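Local atomic coordinates of geranylgeranyl pyrophosphate synthase (Corynebacterium glutamicum, PDB entry 3QQV), a protein that probably condenses isopentenyl diphosphate with allylic diphosphates such as dimethylallyl diphosphate, with the help of magnesium, to lengthen chains in isoprenoid biosynthesis. Residues G250-L255 against Q339-G344; P67-A72 against A359-L364; P236-A241 against D349-P354; Y196-A201 against G280-L285. One frame throughout, in Å; residues are numbered along the deposited sequence.

Interaction 1 (G250-L255 against Q339-G344); sequences GIAFQL and QLTESG. With DMA (dimethylallyl diphosphate), chain D.
Leu340 sets its CD1 methyl against the side chains of Ile251 and Leu255, and its CB against Ala252. With its CG anti to the carbonyl carbon (chi1 -69°), the branch reaches outward from helix 329-346, and Leu340 CD1 meets Ile251 CG2 at 3.7 Å, the two side chains meeting at a slant. Against Leu255 the crossing is close to a right angle, Leu340 CD1 lying 4.0 Å from Leu255 CD1. Ala252 takes the inner position: its CB abuts Leu340 CB at 3.9 Å, and so small a side chain suits the place where the backbones come nearest, the CA atoms of Ala252 and Leu340 being 6.0 Å apart. The two helices run nearly antiparallel, at 154°, with segment axes 8.9 Å apart, one of the antiparallel helix pairs from which the all-helical prenyl synthase fold is built. Thr341 OG1 comes marginally near Ala252 CB, at 4.2 Å, while this hydroxyl is hydrogen-bonded to Ile337 O and to Thr369 OG1, a polar atom satisfied at the edge of an apolar patch. On another side of helix 236-263, Phe253 and Gln254 face dimethylallyl diphosphate. Bonds from Gln254 OE1 to Thr216 and from NE2 to Asp258 would hold the amide's rotation, though its exact fit to the ligand is doubtful.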
loop_
_atom_site.group_PDB
_atom_site.type_symbol
_atom_site.label_atom_id
_atom_site.label_comp_id
_atom_site.label_asym_id
_atom_site.label_seq_id
_atom_site.Cartn_x
_atom_site.Cartn_y
_atom_site.Cartn_z
ATOM N N GLY A 250 -21.387 13.186 -1.371
ATOM C CA GLY A 250 -20.023 12.885 -0.906
ATOM C C GLY A 250 -19.266 14.096 -0.394
ATOM O O GLY A 250 -18.593 14.024 0.641
ATOM N N ILE A 251 -19.388 15.213 -1.106
ATOM C CA ILE A 251 -18.791 16.479 -0.656
ATOM C C ILE A 251 -19.455 16.958 0.646
ATOM O O ILE A 251 -18.762 17.279 1.615
ATOM C CB ILE A 251 -18.837 17.558 -1.759
ATOM C CG1 ILE A 251 -17.869 17.180 -2.891
ATOM C CG2 ILE A 251 -18.474 18.955 -1.198
ATOM C CD1 ILE A 251 -18.105 17.937 -4.170
ATOM N N ALA A 252 -20.788 16.949 0.667
ATOM C CA ALA A 252 -21.566 17.292 1.860
ATOM C C ALA A 252 -21.191 16.418 3.058
ATOM O O ALA A 252 -21.049 16.921 4.178
ATOM C CB ALA A 252 -23.060 17.200 1.559
ATOM N N PHE A 253 -20.984 15.125 2.804
ATOM C CA PHE A 253 -20.532 14.176 3.822
ATOM C C PHE A 253 -19.208 14.609 4.459
ATOM O O PHE A 253 -19.067 14.569 5.683
ATOM C CB PHE A 253 -20.410 12.771 3.207
ATOM C CG PHE A 253 -19.804 11.735 4.123
ATOM C CD1 PHE A 253 -20.587 11.061 5.050
ATOM C CD2 PHE A 253 -18.453 11.398 4.024
ATOM C CE1 PHE A 253 -20.032 10.078 5.883
ATOM C CE2 PHE A 253 -17.889 10.428 4.858
ATOM C CZ PHE A 253 -18.686 9.766 5.789
ATOM N N GLN A 254 -18.249 15.017 3.632
ATOM C CA GLN A 254 -16.969 15.504 4.127
ATOM C C GLN A 254 -17.111 16.812 4.896
ATOM O O GLN A 254 -16.506 16.971 5.952
ATOM C CB GLN A 254 -15.957 15.682 2.988
ATOM C CG GLN A 254 -14.544 16.055 3.459
ATOM C CD GLN A 254 -14.012 15.116 4.521
ATOM O OE1 GLN A 254 -14.069 13.902 4.367
ATOM N NE2 GLN A 254 -13.500 15.675 5.612
ATOM N N LEU A 255 -17.901 17.739 4.355
ATOM C CA LEU A 255 -18.179 19.008 5.033
ATOM C C LEU A 255 -18.813 18.790 6.404
ATOM O O LEU A 255 -18.438 19.464 7.370
ATOM C CB LEU A 255 -19.029 19.948 4.164
ATOM C CG LEU A 255 -18.429 20.457 2.848
ATOM C CD1 LEU A 255 -19.438 21.275 2.071
ATOM C CD2 LEU A 255 -17.155 21.257 3.071
ATOM N N GLN A 339 -27.580 22.668 0.590
ATOM C CA GLN A 339 -27.686 22.861 -0.849
ATOM C C GLN A 339 -27.279 21.608 -1.605
ATOM O O GLN A 339 -27.970 21.198 -2.527
ATOM C CB GLN A 339 -26.809 24.034 -1.298
ATOM C CG GLN A 339 -27.411 25.417 -1.032
ATOM C CD GLN A 339 -26.374 26.542 -1.089
ATOM O OE1 GLN A 339 -25.176 26.301 -1.267
ATOM N NE2 GLN A 339 -26.837 27.778 -0.928
ATOM N N LEU A 340 -26.165 21.000 -1.190
ATOM C CA LEU A 340 -25.628 19.806 -1.838
ATOM C C LEU A 340 -26.475 18.559 -1.598
ATOM O O LEU A 340 -26.598 17.706 -2.492
ATOM C CB LEU A 340 -24.185 19.558 -1.393
ATOM C CG LEU A 340 -23.103 20.540 -1.867
ATOM C CD1 LEU A 340 -21.873 20.401 -0.985
ATOM C CD2 LEU A 340 -22.743 20.366 -3.337
ATOM N N THR A 341 -27.053 18.452 -0.400
ATOM C CA THR A 341 -27.965 17.366 -0.079
ATOM C C THR A 341 -29.197 17.449 -0.980
ATOM O O THR A 341 -29.601 16.447 -1.571
ATOM C CB THR A 341 -28.366 17.363 1.414
ATOM O OG1 THR A 341 -27.182 17.371 2.221
ATOM C CG2 THR A 341 -29.184 16.127 1.769
ATOM N N GLU A 342 -29.747 18.654 -1.123
ATOM C CA GLU A 342 -30.923 18.872 -1.958
ATOM C C GLU A 342 -30.676 18.571 -3.446
ATOM O O GLU A 342 -31.509 17.933 -4.095
ATOM C CB GLU A 342 -31.472 20.291 -1.762
ATOM C CG GLU A 342 -32.908 20.490 -2.270
ATOM C CD GLU A 342 -33.451 21.901 -2.029
ATOM O OE1 GLU A 342 -34.690 22.075 -2.079
ATOM O OE2 GLU A 342 -32.648 22.832 -1.792
ATOM N N SER A 343 -29.535 19.007 -3.981
ATOM C CA SER A 343 -29.215 18.724 -5.386
ATOM C C SER A 343 -28.830 17.257 -5.609
ATOM O O SER A 343 -29.112 16.698 -6.665
ATOM C CB SER A 343 -28.119 19.650 -5.910
ATOM O OG SER A 343 -26.934 19.524 -5.146
ATOM N N GLY A 344 -28.202 16.642 -4.607
ATOM C CA GLY A 344 -27.836 15.224 -4.670
ATOM C C GLY A 344 -29.045 14.312 -4.750
ATOM O O GLY A 344 -29.120 13.454 -5.631
HETATM C C1 DMA D . -13.606 8.135 7.158
HETATM O O1 DMA D . -14.850 7.590 6.761
HETATM C C2 DMA D . -13.728 9.616 7.140
HETATM C C3 DMA D . -13.559 10.310 6.038
HETATM C C4 DMA D . -13.241 9.644 4.761
HETATM C C5 DMA D . -13.723 11.787 6.093
HETATM P PA DMA D . -15.829 6.864 7.740
HETATM O O1A DMA D . -16.755 6.133 6.886
HETATM O O2A DMA D . -16.318 7.957 8.571
HETATM O O3A DMA D . -14.944 5.859 8.625
HETATM P PB DMA D . -15.355 4.494 9.304
HETATM O O1B DMA D . -14.730 4.589 10.610
HETATM O O2B DMA D . -14.771 3.437 8.471
HETATM O O3B DMA D . -16.813 4.407 9.288
#

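Interaction 2 (P67-A72 against A359-L364); sequences PLYAWA and AQLRAL
Tyr69 and Leu361 are linked through the hydroxyl of Tyr245, which is hydrogen-bonded both to Tyr69 OH and to Leu361 O. A buried phenol therefore has a polar partner while its ring packs into leucines, and Tyr69 OH also rests 3.5 Å from Leu364 CB. The ring is met in two ways. Leu364 sends CD1 over one face, 4.0 Å from the centroid of the Tyr69 ring and 21° off the normal, a CH-pi contact displaced toward the rim on the CE2 side. Leu361 instead approaches at the edge, its CD2 lying 4.1 Å from Tyr69 CE2 and near the ring plane. Leu361 CD2 also seats on Ala72 CB, at 3.7 Å, where the short alanine lets the leucine end come close to the helix. Helices 65-76 and 355-369 run nearly antiparallel here, at 156°, and join an early helix of the all-alpha prenyl synthase fold to the last helix of the chain. Their segment axes stand 11.0 Å apart, a spacing filled by large side chains rather than by close backbones. Leu364, with an unusual first torsion (chi1 -97°), divides its methyls between two neighbouring residues of helix 65-76: CD1 goes to Tyr69, and Leu364 CD2 reaches Leu68 CD1 at 4.1 Å, the two leucines being oblique to each other. Helix 205-231 adds Ile221, Pro224 and Leu225 around Tyr69, and Leu18 and Phe21 from the N-terminal part of the chain pack on Leu364 and Leu68 respectively.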
loop_
_atom_site.group_PDB
_atom_site.type_symbol
_atom_site.label_atom_id
_atom_site.label_comp_id
_atom_site.label_asym_id
_atom_site.label_seq_id
_atom_site.Cartn_x
_atom_site.Cartn_y
_atom_site.Cartn_z
ATOM N N PRO A 67 -19.309 -0.274 1.445
ATOM C CA PRO A 67 -20.035 -1.461 0.969
ATOM C C PRO A 67 -21.539 -1.238 0.834
ATOM O O PRO A 67 -22.150 -1.823 -0.054
ATOM C CB PRO A 67 -19.784 -2.500 2.067
ATOM C CG PRO A 67 -18.508 -2.091 2.686
ATOM C CD PRO A 67 -18.505 -0.593 2.646
ATOM N N LEU A 68 -22.114 -0.413 1.711
ATOM C CA LEU A 68 -23.537 -0.056 1.660
ATOM C C LEU A 68 -23.895 0.605 0.346
ATOM O O LEU A 68 -24.840 0.178 -0.327
ATOM C CB LEU A 68 -23.918 0.876 2.816
ATOM C CG LEU A 68 -24.569 0.286 4.067
ATOM C CD1 LEU A 68 -24.641 1.355 5.161
ATOM C CD2 LEU A 68 -25.960 -0.240 3.732
ATOM N N TYR A 69 -23.110 1.619 -0.032
ATOM C CA TYR A 69 -23.304 2.297 -1.308
ATOM C C TYR A 69 -23.057 1.408 -2.523
ATOM O O TYR A 69 -23.786 1.511 -3.513
ATOM C CB TYR A 69 -22.483 3.582 -1.384
ATOM C CG TYR A 69 -23.196 4.762 -0.764
ATOM C CD1 TYR A 69 -22.662 5.421 0.335
ATOM C CD2 TYR A 69 -24.425 5.205 -1.272
ATOM C CE1 TYR A 69 -23.326 6.494 0.914
ATOM C CE2 TYR A 69 -25.084 6.295 -0.716
ATOM C CZ TYR A 69 -24.530 6.934 0.377
ATOM O OH TYR A 69 -25.178 8.009 0.952
ATOM N N ALA A 70 -22.058 0.524 -2.450
ATOM C CA ALA A 70 -21.853 -0.453 -3.530
ATOM C C ALA A 70 -23.068 -1.364 -3.695
ATOM O O ALA A 70 -23.500 -1.631 -4.817
ATOM C CB ALA A 70 -20.594 -1.278 -3.320
ATOM N N TRP A 71 -23.616 -1.823 -2.574
ATOM C CA TRP A 71 -24.798 -2.688 -2.583
ATOM C C TRP A 71 -26.026 -1.937 -3.130
ATOM O O TRP A 71 -26.777 -2.471 -3.953
ATOM C CB TRP A 71 -25.038 -3.244 -1.176
ATOM C CG TRP A 71 -26.222 -4.169 -1.014
ATOM C CD1 TRP A 71 -27.279 -3.992 -0.168
ATOM C CD2 TRP A 71 -26.452 -5.421 -1.683
ATOM N NE1 TRP A 71 -28.155 -5.042 -0.274
ATOM C CE2 TRP A 71 -27.677 -5.932 -1.196
ATOM C CE3 TRP A 71 -25.747 -6.159 -2.645
ATOM C CZ2 TRP A 71 -28.214 -7.139 -1.639
ATOM C CZ3 TRP A 71 -26.286 -7.360 -3.090
ATOM C CH2 TRP A 71 -27.510 -7.834 -2.586
ATOM N N ALA A 72 -26.196 -0.689 -2.703
ATOM C CA ALA A 72 -27.260 0.175 -3.224
ATOM C C ALA A 72 -27.156 0.387 -4.725
ATOM O O ALA A 72 -28.168 0.340 -5.423
ATOM C CB ALA A 72 -27.278 1.501 -2.500
ATOM N N ALA A 359 -35.699 5.234 -1.883
ATOM C CA ALA A 359 -35.960 5.524 -0.467
ATOM C C ALA A 359 -34.752 5.265 0.442
ATOM O O ALA A 359 -34.503 6.032 1.376
ATOM C CB ALA A 359 -37.178 4.731 0.029
ATOM N N GLN A 360 -34.017 4.187 0.178
ATOM C CA GLN A 360 -32.813 3.865 0.960
ATOM C C GLN A 360 -31.665 4.822 0.635
ATOM O O GLN A 360 -30.945 5.275 1.533
ATOM C CB GLN A 360 -32.379 2.405 0.747
ATOM C CG GLN A 360 -33.368 1.344 1.277
ATOM C CD GLN A 360 -33.246 1.068 2.774
ATOM O OE1 GLN A 360 -32.736 0.020 3.183
ATOM N NE2 GLN A 360 -33.724 2.000 3.597
ATOM N N LEU A 361 -31.523 5.143 -0.645
ATOM C CA LEU A 361 -30.561 6.153 -1.081
ATOM C C LEU A 361 -30.834 7.530 -0.482
ATOM O O LEU A 361 -29.888 8.244 -0.118
ATOM C CB LEU A 361 -30.482 6.217 -2.603
ATOM C CG LEU A 361 -29.750 5.041 -3.263
ATOM C CD1 LEU A 361 -29.930 5.110 -4.763
ATOM C CD2 LEU A 361 -28.262 5.016 -2.883
ATOM N N ARG A 362 -32.117 7.880 -0.348
ATOM C CA ARG A 362 -32.508 9.133 0.312
ATOM C C ARG A 362 -32.135 9.144 1.787
ATOM O O ARG A 362 -31.522 10.102 2.265
ATOM C CB ARG A 362 -34.005 9.440 0.138
ATOM C CG ARG A 362 -34.386 9.930 -1.253
ATOM C CD ARG A 362 -35.852 10.367 -1.336
ATOM N NE ARG A 362 -36.240 10.668 -2.714
ATOM C CZ ARG A 362 -36.105 11.855 -3.303
ATOM N NH1 ARG A 362 -35.596 12.891 -2.641
ATOM N NH2 ARG A 362 -36.487 12.010 -4.564
ATOM N N ALA A 363 -32.500 8.080 2.501
ATOM C CA ALA A 363 -32.179 7.961 3.921
ATOM C C ALA A 363 -30.672 7.859 4.191
ATOM O O ALA A 363 -30.195 8.358 5.219
ATOM C CB ALA A 363 -32.924 6.781 4.541
ATOM N N LEU A 364 -29.930 7.236 3.272
ATOM C CA LEU A 364 -28.465 7.166 3.392
ATOM C C LEU A 364 -27.835 8.539 3.290
ATOM O O LEU A 364 -26.975 8.886 4.099
ATOM C CB LEU A 364 -27.834 6.245 2.343
ATOM C CG LEU A 364 -27.530 4.817 2.775
ATOM C CD1 LEU A 364 -26.913 4.052 1.616
ATOM C CD2 LEU A 364 -26.607 4.788 3.994
#

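Interaction 3 (P236-A241 against D349-P354); sequences PQLIDA and DDVDIP
Val351 fits its two methyls against the first turns of helix 236-263. Val351 CG1 does most of the work, lying 3.8 Å from Ala241 CB and equally near Leu238 CD2, so that one methyl bridges residues three apart on the same helical side. Val351 CG2 lies instead over the backbone, 4.1 Å from Leu238 CA. This division follows from the first torsion (chi1 71°), which sets CG1 in the crowded position between the backbone N and the carbonyl carbon and leaves CG2 anti to the N. A branched residue suits the place, since both its arms are used, and the short Ala241 lets the loop lie close. Leu238 answers with CG anti to its own N, and Leu238 CD2 also receives Ile353 CG1 at 3.9 Å; it meets both loop residues at about a right angle.

Further out, the extended backbone at Val351 carries alternate side chains to the helix, Val351 and Ile353 making contact while Asp352 lies between them at the surface. Leu238 is backed by Ala229 and Ala77, and its N-H is hydrogen-bonded to Ser235 OG, just before the helix. Pro354 occupies the N-cap position of helix 355-369, and the whole is a connection between two consecutive helices, 329-346 and 355-369, laid over the beginning of a third in an all-alpha prenyl synthase fold.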
loop_
_atom_site.group_PDB
_atom_site.type_symbol
_atom_site.label_atom_id
_atom_site.label_comp_id
_atom_site.label_asym_id
_atom_site.label_seq_id
_atom_site.Cartn_x
_atom_site.Cartn_y
_atom_site.Cartn_z
ATOM N N PRO A 236 -25.425 3.511 -18.799
ATOM C CA PRO A 236 -24.701 4.767 -18.567
ATOM C C PRO A 236 -25.540 5.894 -17.964
ATOM O O PRO A 236 -24.996 6.765 -17.293
ATOM C CB PRO A 236 -24.269 5.175 -19.971
ATOM C CG PRO A 236 -24.160 3.920 -20.710
ATOM C CD PRO A 236 -25.276 3.066 -20.201
ATOM N N GLN A 237 -26.847 5.857 -18.204
ATOM C CA GLN A 237 -27.781 6.853 -17.688
ATOM C C GLN A 237 -28.034 6.660 -16.195
ATOM O O GLN A 237 -28.116 7.626 -15.437
ATOM C CB GLN A 237 -29.105 6.816 -18.474
ATOM C CG GLN A 237 -28.938 7.068 -19.978
ATOM C CD GLN A 237 -28.484 5.825 -20.745
ATOM O OE1 GLN A 237 -28.982 4.726 -20.509
ATOM N NE2 GLN A 237 -27.526 5.999 -21.651
ATOM N N LEU A 238 -28.156 5.404 -15.776
ATOM C CA LEU A 238 -28.307 5.089 -14.362
ATOM C C LEU A 238 -27.027 5.467 -13.602
ATOM O O LEU A 238 -27.088 6.151 -12.576
ATOM C CB LEU A 238 -28.677 3.606 -14.179
ATOM C CG LEU A 238 -29.010 2.983 -12.812
ATOM C CD1 LEU A 238 -27.773 2.340 -12.202
ATOM C CD2 LEU A 238 -29.670 3.967 -11.823
ATOM N N ILE A 239 -25.884 5.039 -14.136
ATOM C CA ILE A 239 -24.575 5.304 -13.543
ATOM C C ILE A 239 -24.332 6.816 -13.396
ATOM O O ILE A 239 -23.835 7.273 -12.364
ATOM C CB ILE A 239 -23.438 4.604 -14.360
ATOM C CG1 ILE A 239 -23.523 3.075 -14.188
ATOM C CG2 ILE A 239 -22.040 5.114 -13.953
ATOM C CD1 ILE A 239 -22.548 2.285 -15.057
ATOM N N ASP A 240 -24.721 7.582 -14.413
ATOM C CA ASP A 240 -24.569 9.036 -14.387
ATOM C C ASP A 240 -25.308 9.682 -13.224
ATOM O O ASP A 240 -24.733 10.478 -12.490
ATOM C CB ASP A 240 -25.036 9.655 -15.700
ATOM C CG ASP A 240 -24.315 10.928 -16.005
ATOM O OD1 ASP A 240 -24.952 11.996 -16.005
ATOM O OD2 ASP A 240 -23.097 10.856 -16.225
ATOM N N ALA A 241 -26.573 9.311 -13.050
ATOM C CA ALA A 241 -27.384 9.809 -11.943
ATOM C C ALA A 241 -26.797 9.439 -10.577
ATOM O O ALA A 241 -26.779 10.268 -9.657
ATOM C CB ALA A 241 -28.801 9.301 -12.059
ATOM N N ASP A 349 -34.086 11.319 -9.193
ATOM C CA ASP A 349 -35.337 11.445 -9.943
ATOM C C ASP A 349 -35.100 11.545 -11.446
ATOM O O ASP A 349 -36.049 11.632 -12.221
ATOM C CB ASP A 349 -36.124 12.673 -9.461
ATOM C CG ASP A 349 -36.453 12.619 -7.974
ATOM O OD1 ASP A 349 -36.649 11.505 -7.431
ATOM O OD2 ASP A 349 -36.517 13.698 -7.347
ATOM N N ASP A 350 -33.833 11.523 -11.852
ATOM C CA ASP A 350 -33.456 11.697 -13.252
ATOM C C ASP A 350 -33.496 10.406 -14.077
ATOM O O ASP A 350 -33.304 10.426 -15.297
ATOM C CB ASP A 350 -32.077 12.352 -13.343
ATOM C CG ASP A 350 -32.129 13.868 -13.127
ATOM O OD1 ASP A 350 -31.085 14.451 -12.779
ATOM O OD2 ASP A 350 -33.204 14.483 -13.311
ATOM N N VAL A 351 -33.756 9.291 -13.403
ATOM C CA VAL A 351 -33.727 7.980 -14.035
ATOM C C VAL A 351 -34.683 7.060 -13.271
ATOM O O VAL A 351 -35.108 7.385 -12.154
ATOM C CB VAL A 351 -32.261 7.426 -14.092
ATOM C CG1 VAL A 351 -31.767 7.042 -12.712
ATOM C CG2 VAL A 351 -32.123 6.271 -15.086
ATOM N N ASP A 352 -35.040 5.937 -13.888
ATOM C CA ASP A 352 -35.879 4.937 -13.253
ATOM C C ASP A 352 -35.079 4.066 -12.276
ATOM O O ASP A 352 -34.248 3.243 -12.680
ATOM C CB ASP A 352 -36.565 4.072 -14.315
ATOM C CG ASP A 352 -37.584 3.118 -13.723
ATOM O OD1 ASP A 352 -38.336 3.528 -12.809
ATOM O OD2 ASP A 352 -37.632 1.955 -14.177
ATOM N N ILE A 353 -35.344 4.274 -10.991
ATOM C CA ILE A 353 -34.769 3.499 -9.894
ATOM C C ILE A 353 -35.951 2.918 -9.122
ATOM O O ILE A 353 -36.918 3.642 -8.858
ATOM C CB ILE A 353 -33.938 4.414 -8.937
ATOM C CG1 ILE A 353 -32.730 5.000 -9.665
ATOM C CG2 ILE A 353 -33.485 3.668 -7.674
ATOM C CD1 ILE A 353 -32.082 6.185 -8.946
ATOM N N PRO A 354 -35.888 1.620 -8.758
ATOM C CA PRO A 354 -36.926 1.024 -7.904
ATOM C C PRO A 354 -37.188 1.844 -6.640
ATOM O O PRO A 354 -36.242 2.331 -6.012
ATOM C CB PRO A 354 -36.358 -0.363 -7.549
ATOM C CG PRO A 354 -34.974 -0.429 -8.167
ATOM C CD PRO A 354 -34.923 0.609 -9.234
#

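Interaction 4 (Y196-A201 against G280-L285); sequences YLESHA and GKRTVL. With DMA (dimethylallyl diphosphate), chain E.
Arg282 lies along the end of helix 170-199, and van der Waals contact dominates the pairing. Arg282 CG sits 3.5 Å from Leu197 O and 3.8 Å from Glu198 CG. Bends at chi2 and chi3 then fold the chain back, so that the flat Arg282 guanidinium lies beneath Ala201, whose CA stands 3.8 Å above the centre of its plane. A long, jointed side chain can follow the surface in this way.

Polar bonds lead out of the contact. Arg282 NE is hydrogen-bonded to Asn202 O, just past the helix end, whereas Arg282 NH1 and Ala201 O, though close, have too poor an angle for a bond. The extended Lys281 takes its NZ to O2A of dimethylallyl diphosphate, a hydrogen bond whose modelled length is too short to be trusted, although lysine suits a phosphate oxygen.

In backbone terms, Gly280, with positive phi, is the C-prime residue of a Schellman motif ending helix 275-279, a conformation easiest for glycine, and Arg282 centres an inverse gamma turn. Glu198 passes beside Lys281 and Arg282 and touches Asp112, which with Asp108 and Asp194 binds magnesium; the arrangement thus borders the diphosphate-magnesium site of the prenyl synthase fold, with its DDxxD motif.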
loop_
_atom_site.group_PDB
_atom_site.type_symbol
_atom_site.label_atom_id
_atom_site.label_comp_id
_atom_site.label_asym_id
_atom_site.label_seq_id
_atom_site.Cartn_x
_atom_site.Cartn_y
_atom_site.Cartn_z
ATOM N N TYR A 196 -0.070 18.108 1.135
ATOM C CA TYR A 196 0.576 19.234 0.464
ATOM C C TYR A 196 -0.107 20.563 0.792
ATOM O O TYR A 196 0.519 21.624 0.718
ATOM C CB TYR A 196 0.592 19.021 -1.048
ATOM C CG TYR A 196 1.851 18.367 -1.587
ATOM C CD1 TYR A 196 1.950 16.977 -1.700
ATOM C CD2 TYR A 196 2.938 19.140 -2.007
ATOM C CE1 TYR A 196 3.102 16.374 -2.204
ATOM C CE2 TYR A 196 4.096 18.544 -2.515
ATOM C CZ TYR A 196 4.167 17.163 -2.610
ATOM O OH TYR A 196 5.304 16.570 -3.110
ATOM N N LEU A 197 -1.394 20.505 1.131
ATOM C CA LEU A 197 -2.100 21.678 1.638
ATOM C C LEU A 197 -1.711 21.948 3.091
ATOM O O LEU A 197 -1.556 23.103 3.486
ATOM C CB LEU A 197 -3.620 21.530 1.507
ATOM C CG LEU A 197 -4.291 21.498 0.129
ATOM C CD1 LEU A 197 -5.760 21.881 0.261
ATOM C CD2 LEU A 197 -3.593 22.387 -0.893
ATOM N N GLU A 198 -1.549 20.881 3.872
ATOM C CA GLU A 198 -1.108 20.992 5.264
ATOM C C GLU A 198 0.320 21.525 5.400
ATOM O O GLU A 198 0.613 22.283 6.327
ATOM C CB GLU A 198 -1.245 19.653 5.988
ATOM C CG GLU A 198 -2.659 19.340 6.451
ATOM C CD GLU A 198 -2.768 18.019 7.196
ATOM O OE1 GLU A 198 -1.763 17.574 7.792
ATOM O OE2 GLU A 198 -3.866 17.426 7.189
ATOM N N SER A 199 1.193 21.137 4.470
ATOM C CA SER A 199 2.589 21.569 4.487
ATOM C C SER A 199 2.745 23.015 4.021
ATOM O O SER A 199 3.542 23.760 4.577
ATOM C CB SER A 199 3.466 20.636 3.640
ATOM O OG SER A 199 3.550 21.070 2.291
ATOM N N HIS A 200 1.977 23.407 3.007
ATOM C CA HIS A 200 2.028 24.776 2.488
ATOM C C HIS A 200 1.122 25.747 3.252
ATOM O O HIS A 200 0.987 26.908 2.848
ATOM C CB HIS A 200 1.705 24.799 0.988
ATOM C CG HIS A 200 2.872 24.451 0.116
ATOM N ND1 HIS A 200 3.401 23.178 0.050
ATOM C CD2 HIS A 200 3.618 25.212 -0.720
ATOM C CE1 HIS A 200 4.422 23.171 -0.788
ATOM N NE2 HIS A 200 4.575 24.392 -1.269
ATOM N N ALA A 201 0.525 25.265 4.349
ATOM C CA ALA A 201 -0.471 25.998 5.153
ATOM C C ALA A 201 -1.496 26.733 4.283
ATOM O O ALA A 201 -1.762 27.923 4.484
ATOM C CB ALA A 201 0.219 26.956 6.136
ATOM N N GLY A 280 -4.386 20.055 12.636
ATOM C CA GLY A 280 -4.234 21.225 11.772
ATOM C C GLY A 280 -4.685 20.976 10.350
ATOM O O GLY A 280 -4.032 21.413 9.400
ATOM N N LYS A 281 -5.812 20.280 10.214
ATOM C CA LYS A 281 -6.346 19.891 8.912
ATOM C C LYS A 281 -6.866 21.101 8.144
ATOM O O LYS A 281 -7.540 21.962 8.712
ATOM C CB LYS A 281 -7.455 18.859 9.101
ATOM C CG LYS A 281 -7.741 18.027 7.873
ATOM C CD LYS A 281 -8.839 17.026 8.161
ATOM C CE LYS A 281 -9.254 16.313 6.897
ATOM N NZ LYS A 281 -10.543 15.596 7.083
ATOM N N ARG A 282 -6.545 21.168 6.856
ATOM C CA ARG A 282 -6.921 22.321 6.039
ATOM C C ARG A 282 -8.296 22.130 5.393
ATOM O O ARG A 282 -8.422 21.937 4.177
ATOM C CB ARG A 282 -5.852 22.651 4.988
ATOM C CG ARG A 282 -4.393 22.546 5.454
ATOM C CD ARG A 282 -4.039 23.380 6.696
ATOM N NE ARG A 282 -4.083 24.821 6.459
ATOM C CZ ARG A 282 -3.660 25.740 7.327
ATOM N NH1 ARG A 282 -3.750 27.025 7.018
ATOM N NH2 ARG A 282 -3.147 25.386 8.503
ATOM N N THR A 283 -9.324 22.208 6.232
ATOM C CA THR A 283 -10.706 22.024 5.817
ATOM C C THR A 283 -11.218 23.258 5.084
ATOM O O THR A 283 -10.562 24.305 5.089
ATOM C CB THR A 283 -11.590 21.741 7.039
ATOM O OG1 THR A 283 -11.547 22.867 7.930
ATOM C CG2 THR A 283 -11.093 20.500 7.777
ATOM N N VAL A 284 -12.379 23.131 4.440
ATOM C CA VAL A 284 -13.079 24.274 3.847
ATOM C C VAL A 284 -13.542 25.241 4.960
ATOM O O VAL A 284 -13.471 26.463 4.799
ATOM C CB VAL A 284 -14.271 23.808 2.961
ATOM C CG1 VAL A 284 -15.241 24.949 2.652
ATOM C CG2 VAL A 284 -13.764 23.188 1.667
ATOM N N LEU A 285 -13.984 24.677 6.083
ATOM C CA LEU A 285 -14.352 25.439 7.276
ATOM C C LEU A 285 -13.239 26.401 7.722
ATOM O O LEU A 285 -13.495 27.593 7.914
ATOM C CB LEU A 285 -14.721 24.500 8.427
ATOM C CG LEU A 285 -14.929 25.150 9.806
ATOM C CD1 LEU A 285 -16.244 25.932 9.873
ATOM C CD2 LEU A 285 -14.855 24.127 10.922
HETATM C C1 DMA E . -9.095 9.956 6.238
HETATM O O1 DMA E . -8.552 11.258 6.129
HETATM C C2 DMA E . -8.562 9.128 5.094
HETATM C C3 DMA E . -9.224 9.113 3.942
HETATM C C4 DMA E . -10.451 9.928 3.802
HETATM C C5 DMA E . -8.761 8.327 2.775
HETATM P PA DMA E . -8.893 12.365 7.199
HETATM O O1A DMA E . -7.720 12.505 8.106
HETATM O O2A DMA E . -9.479 13.450 6.399
HETATM O O3A DMA E . -10.085 11.594 7.890
HETATM P PB DMA E . -10.079 11.338 9.424
HETATM O O1B DMA E . -11.192 10.381 9.565
HETATM O O2B DMA E . -10.357 12.676 9.961
HETATM O O3B DMA E . -8.744 10.910 9.810
#

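Interaction 2 closes the longest loop, pairing an early helix with the last one, and the other three contacts are nested within it. Interactions 1 and 3 share helix 236-263, their centres about 18 Å apart, and interaction 1 is nested inside the loop closed by interaction 3. Interactions 2 and 3 lie about 14 Å apart between centres and are tied by the salt bridge between Arg362 and Asp349. Interaction 4, whose segments alternate in the chain with those of interactions 1 and 3, is about 36 Å from interaction 3 between centres but touches interaction 1, Leu255 packing on Val284. Together the contacts extend from a peripheral loop to the border of the magnesium site, across one all-helical fold.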